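Local coordinates for uncharacterized protein MJ0327 (Methanocaldococcus jannaschii DSM 2661, PDB 2QTD), which is of unknown function but belongs to the dinitrogenase iron-molybdenum cofactor family, and so may bind an iron-molybdenum cofactor or a precursor of it, at residues A[10-13]-A[14-17]; A[91-95]-A[96-100]. All coordinates share one frame; numbering follows the deposited sequence. Where two conformers were deposited one is given.

Contact 1: A[10-13]-A[14-17]; sequences SMDV and DKIS
Met11, present as selenomethionine, and Ile16 cross at a slant on one face of a tight reversal of the chain, with SE 3.9 Å from CG1 of Ile16. The Met11 side chain leaves its backbone heading away from residues 14-17, but bends at both chi2 (-66°) and chi3 (-57°) curl it back, bringing CE to 3.5 Å from Lys15 O. The branch methyl of Ile16, CG2, lies 3.4 Å from Ser10 O. That carbonyl also accepts the backbone N of Ser17 at 3.1 Å, from above its plane. At the turn end, Asp12 N reaches Lys15 O at 2.7 Å, nearly in line with that C=O. These two bonds flank Met11 and Ile16, which therefore form a non-hydrogen-bonded antiparallel pair. Asp12 and Ser17 direct their CB atoms across the gap, and the carboxylate sits against the serine methylene, OD1 being 3.3 Å from Ser17 CB. Ser17 OG instead donates to Ser19 O. A water ties the open end together, 2.8 Å from Ser10 OG and donating to Ser17 O. The hairpin-like turn extends from strand 5-11, where Ser10 pairs with Ile61 and Met11 with Tyr25 through their backbones. Met11 also touches Tyr25 and Leu27 of the adjacent strand 25-32 with its side chain, and helix 87-95 adds Val87 against Met11 and Asn90 against Ile16.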
# COMPACT_ATOMS: atom_id res chain seq x y z
N SER A 10 2.03 -2.15 2.86
CA SER A 10 3.23 -2.88 3.28
C SER A 10 3.04 -3.37 4.72
O SER A 10 2.93 -2.58 5.64
CB SER A 10 4.40 -1.92 3.16
OG SER A 10 4.23 -0.80 4.00
N MSE A 11 2.98 -4.69 4.88
CA MSE A 11 2.61 -5.32 6.16
C MSE A 11 3.69 -6.19 6.81
O MSE A 11 4.39 -6.97 6.16
CB MSE A 11 1.34 -6.18 5.99
CG MSE A 11 0.08 -5.39 5.64
SE MSE A 11 -0.43 -4.22 7.11
CE MSE A 11 -0.64 -5.50 8.64
N ASP A 12 3.82 -6.06 8.13
CA ASP A 12 4.43 -7.11 8.98
C ASP A 12 3.30 -7.96 9.55
O ASP A 12 2.12 -7.65 9.38
CB ASP A 12 5.26 -6.50 10.11
CG ASP A 12 6.58 -5.92 9.63
OD1 ASP A 12 7.05 -6.18 8.50
OD2 ASP A 12 7.18 -5.21 10.44
N VAL A 13 3.62 -9.05 10.24
CA VAL A 13 2.55 -9.94 10.71
C VAL A 13 1.61 -9.24 11.69
O VAL A 13 0.42 -9.50 11.66
CB VAL A 13 3.05 -11.31 11.29
CG1 VAL A 13 3.83 -12.06 10.24
CG2 VAL A 13 3.87 -11.14 12.59
N ASP A 14 2.15 -8.30 12.48
CA ASP A 14 1.43 -7.63 13.58
C ASP A 14 1.03 -6.16 13.35
O ASP A 14 0.28 -5.61 14.15
CB ASP A 14 2.22 -7.78 14.91
CG ASP A 14 3.72 -7.41 14.80
OD1 ASP A 14 4.24 -7.23 13.67
OD2 ASP A 14 4.40 -7.35 15.85
N LYS A 15 1.47 -5.56 12.25
CA LYS A 15 1.37 -4.11 12.05
C LYS A 15 1.84 -3.73 10.66
O LYS A 15 2.48 -4.55 9.99
CB LYS A 15 2.21 -3.38 13.11
CG LYS A 15 3.66 -3.83 13.16
CD LYS A 15 4.51 -2.90 14.03
CE LYS A 15 6.02 -3.21 13.85
NZ LYS A 15 6.86 -2.02 14.19
N ILE A 16 1.53 -2.49 10.24
CA ILE A 16 2.12 -1.89 9.06
C ILE A 16 3.63 -1.85 9.31
O ILE A 16 4.07 -1.51 10.43
CB ILE A 16 1.53 -0.47 8.78
CG1 ILE A 16 0.02 -0.55 8.48
CG2 ILE A 16 2.26 0.18 7.57
CD1 ILE A 16 -0.68 0.82 8.31
N SER A 17 4.41 -2.24 8.31
CA SER A 17 5.85 -2.37 8.45
C SER A 17 6.53 -1.00 8.45
O SER A 17 5.94 0.00 8.03
CB SER A 17 6.45 -3.18 7.31
OG SER A 17 6.18 -2.50 6.09
O HOH W 1 6.03 0.74 5.43

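Contact 2: A[91-95]-A[96-100]; sequences ISLFI and EGELS
Leu99 folds back over the last turn of helix 87-95 and divides its two methyls between neighbouring residues. CD2 rests 3.8 Å from Leu93 CB, and the two leucine side chains cross at about a right angle. CD1 lies 4.0 Å from Phe94 CB, at the edge of the ring and near its plane. Leu93 CD2 meets the carboxylate of Glu98, whose OE1 is 3.5 Å away; these side chains too are roughly perpendicular. Glu96, extended beyond CG, slants back past the Ser92 carbonyl, its CG 3.2 Å from Ser92 O. The backbone sets these positions. Glu96 N continues the helical pattern to Ser92 O at 3.0 Å. Gly97 N then turns to Phe94 O at 3.0 Å, from well above that carbonyl plane, and Glu98 N closes onto Leu93 O at 2.9 Å. Gly97 leaves the helix with a positive phi of 82°, and this reversal carries the chain back so that Leu99 can reach Leu93 and Phe94. Further out, Phe94 points into the core against Val7 and Ile61 and meets Tyr80 edge-to-face, while Leu99 also touches Ile61. The positive phi, together with the bonds from Gly97 to Phe94 and from Glu98 to Leu93, identifies a Schellman motif, here ending a helix packed on the central sheet of a ribonuclease H-like fold.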
# COMPACT_ATOMS: atom_id res chain seq x y z
N ILE A 91 -6.78 2.14 6.36
CA ILE A 91 -7.71 1.94 5.27
C ILE A 91 -8.86 2.93 5.43
O ILE A 91 -9.23 3.57 4.45
CB ILE A 91 -8.22 0.49 5.20
CG1 ILE A 91 -7.08 -0.42 4.71
CG2 ILE A 91 -9.39 0.40 4.25
CD1 ILE A 91 -7.29 -1.92 5.00
N SER A 92 -9.39 3.08 6.64
CA SER A 92 -10.43 4.08 6.91
C SER A 92 -9.98 5.51 6.58
O SER A 92 -10.71 6.27 5.91
CB SER A 92 -10.91 4.03 8.37
OG SER A 92 -11.42 2.75 8.70
N LEU A 93 -8.78 5.89 7.05
CA LEU A 93 -8.21 7.22 6.76
C LEU A 93 -8.03 7.44 5.25
O LEU A 93 -8.31 8.53 4.74
CB LEU A 93 -6.88 7.41 7.50
CG LEU A 93 -6.96 7.59 9.03
CD1 LEU A 93 -5.54 7.48 9.65
CD2 LEU A 93 -7.59 8.93 9.39
N PHE A 94 -7.61 6.39 4.55
CA PHE A 94 -7.43 6.43 3.09
C PHE A 94 -8.75 6.76 2.39
O PHE A 94 -8.85 7.70 1.61
CB PHE A 94 -6.84 5.11 2.57
CG PHE A 94 -6.70 5.05 1.08
CD1 PHE A 94 -5.63 5.64 0.45
CD2 PHE A 94 -7.72 4.51 0.30
CE1 PHE A 94 -5.53 5.64 -0.94
CE2 PHE A 94 -7.63 4.53 -1.09
CZ PHE A 94 -6.50 5.07 -1.69
N ILE A 95 -9.76 5.99 2.73
CA ILE A 95 -11.11 6.15 2.15
C ILE A 95 -11.67 7.53 2.43
O ILE A 95 -12.23 8.16 1.54
CB ILE A 95 -12.07 5.07 2.65
CG1 ILE A 95 -11.66 3.73 2.07
CG2 ILE A 95 -13.54 5.40 2.25
CD1 ILE A 95 -12.39 2.50 2.60
N GLU A 96 -11.42 8.03 3.64
CA GLU A 96 -11.85 9.37 4.07
C GLU A 96 -11.11 10.55 3.40
O GLU A 96 -11.52 11.72 3.56
CB GLU A 96 -11.74 9.49 5.60
CG GLU A 96 -12.77 8.65 6.35
CD GLU A 96 -12.49 8.46 7.85
OE1 GLU A 96 -11.40 8.84 8.35
OE2 GLU A 96 -13.39 7.94 8.55
N GLY A 97 -10.01 10.26 2.69
CA GLY A 97 -9.23 11.27 2.04
C GLY A 97 -8.24 11.97 2.95
O GLY A 97 -7.75 13.05 2.58
N GLU A 98 -7.88 11.34 4.08
CA GLU A 98 -7.10 11.93 5.18
C GLU A 98 -5.61 11.56 5.30
O GLU A 98 -4.92 12.11 6.16
CB GLU A 98 -7.82 11.66 6.51
CG GLU A 98 -9.21 12.28 6.51
CD GLU A 98 -9.91 12.30 7.84
OE1 GLU A 98 -9.31 11.91 8.86
OE2 GLU A 98 -11.10 12.71 7.85
N LEU A 99 -5.10 10.72 4.41
CA LEU A 99 -3.65 10.40 4.28
C LEU A 99 -2.97 11.33 3.30
O LEU A 99 -3.53 11.72 2.22
CB LEU A 99 -3.41 8.93 3.84
CG LEU A 99 -3.86 7.82 4.79
CD1 LEU A 99 -3.45 6.42 4.23
CD2 LEU A 99 -3.36 7.99 6.27
N SER A 100 -1.75 11.66 3.69
CA SER A 100 -0.87 12.52 2.89
C SER A 100 -0.15 11.73 1.81
O SER A 100 0.20 10.55 2.02
CB SER A 100 0.14 13.15 3.80
OG SER A 100 -0.53 13.98 4.66

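Overall arrangement
From the N terminus, strand 5-11 runs through the middle of the mixed sheet and enters contact 1, which closes a short reversal before the chain continues to strand 25-32. The sheet is then completed by strands 35-43, 59-62 and 78-81, with helices 46-54 and 67-74 between them. Helix 87-95 follows and ends at contact 2. Contacts 1 and 2 are in series, neither nested nor crossed; the centres of contacts 1 and 2 lie about 18 Å apart, their nearest atoms about 7 Å. The helix still relates them: Val87 and Asn90 touch contact 1, whereas its last turn forms contact 2. Contact 1 begins on strand 5-11 itself, and contact 2 reaches it through Phe94 on Met5 and Val7.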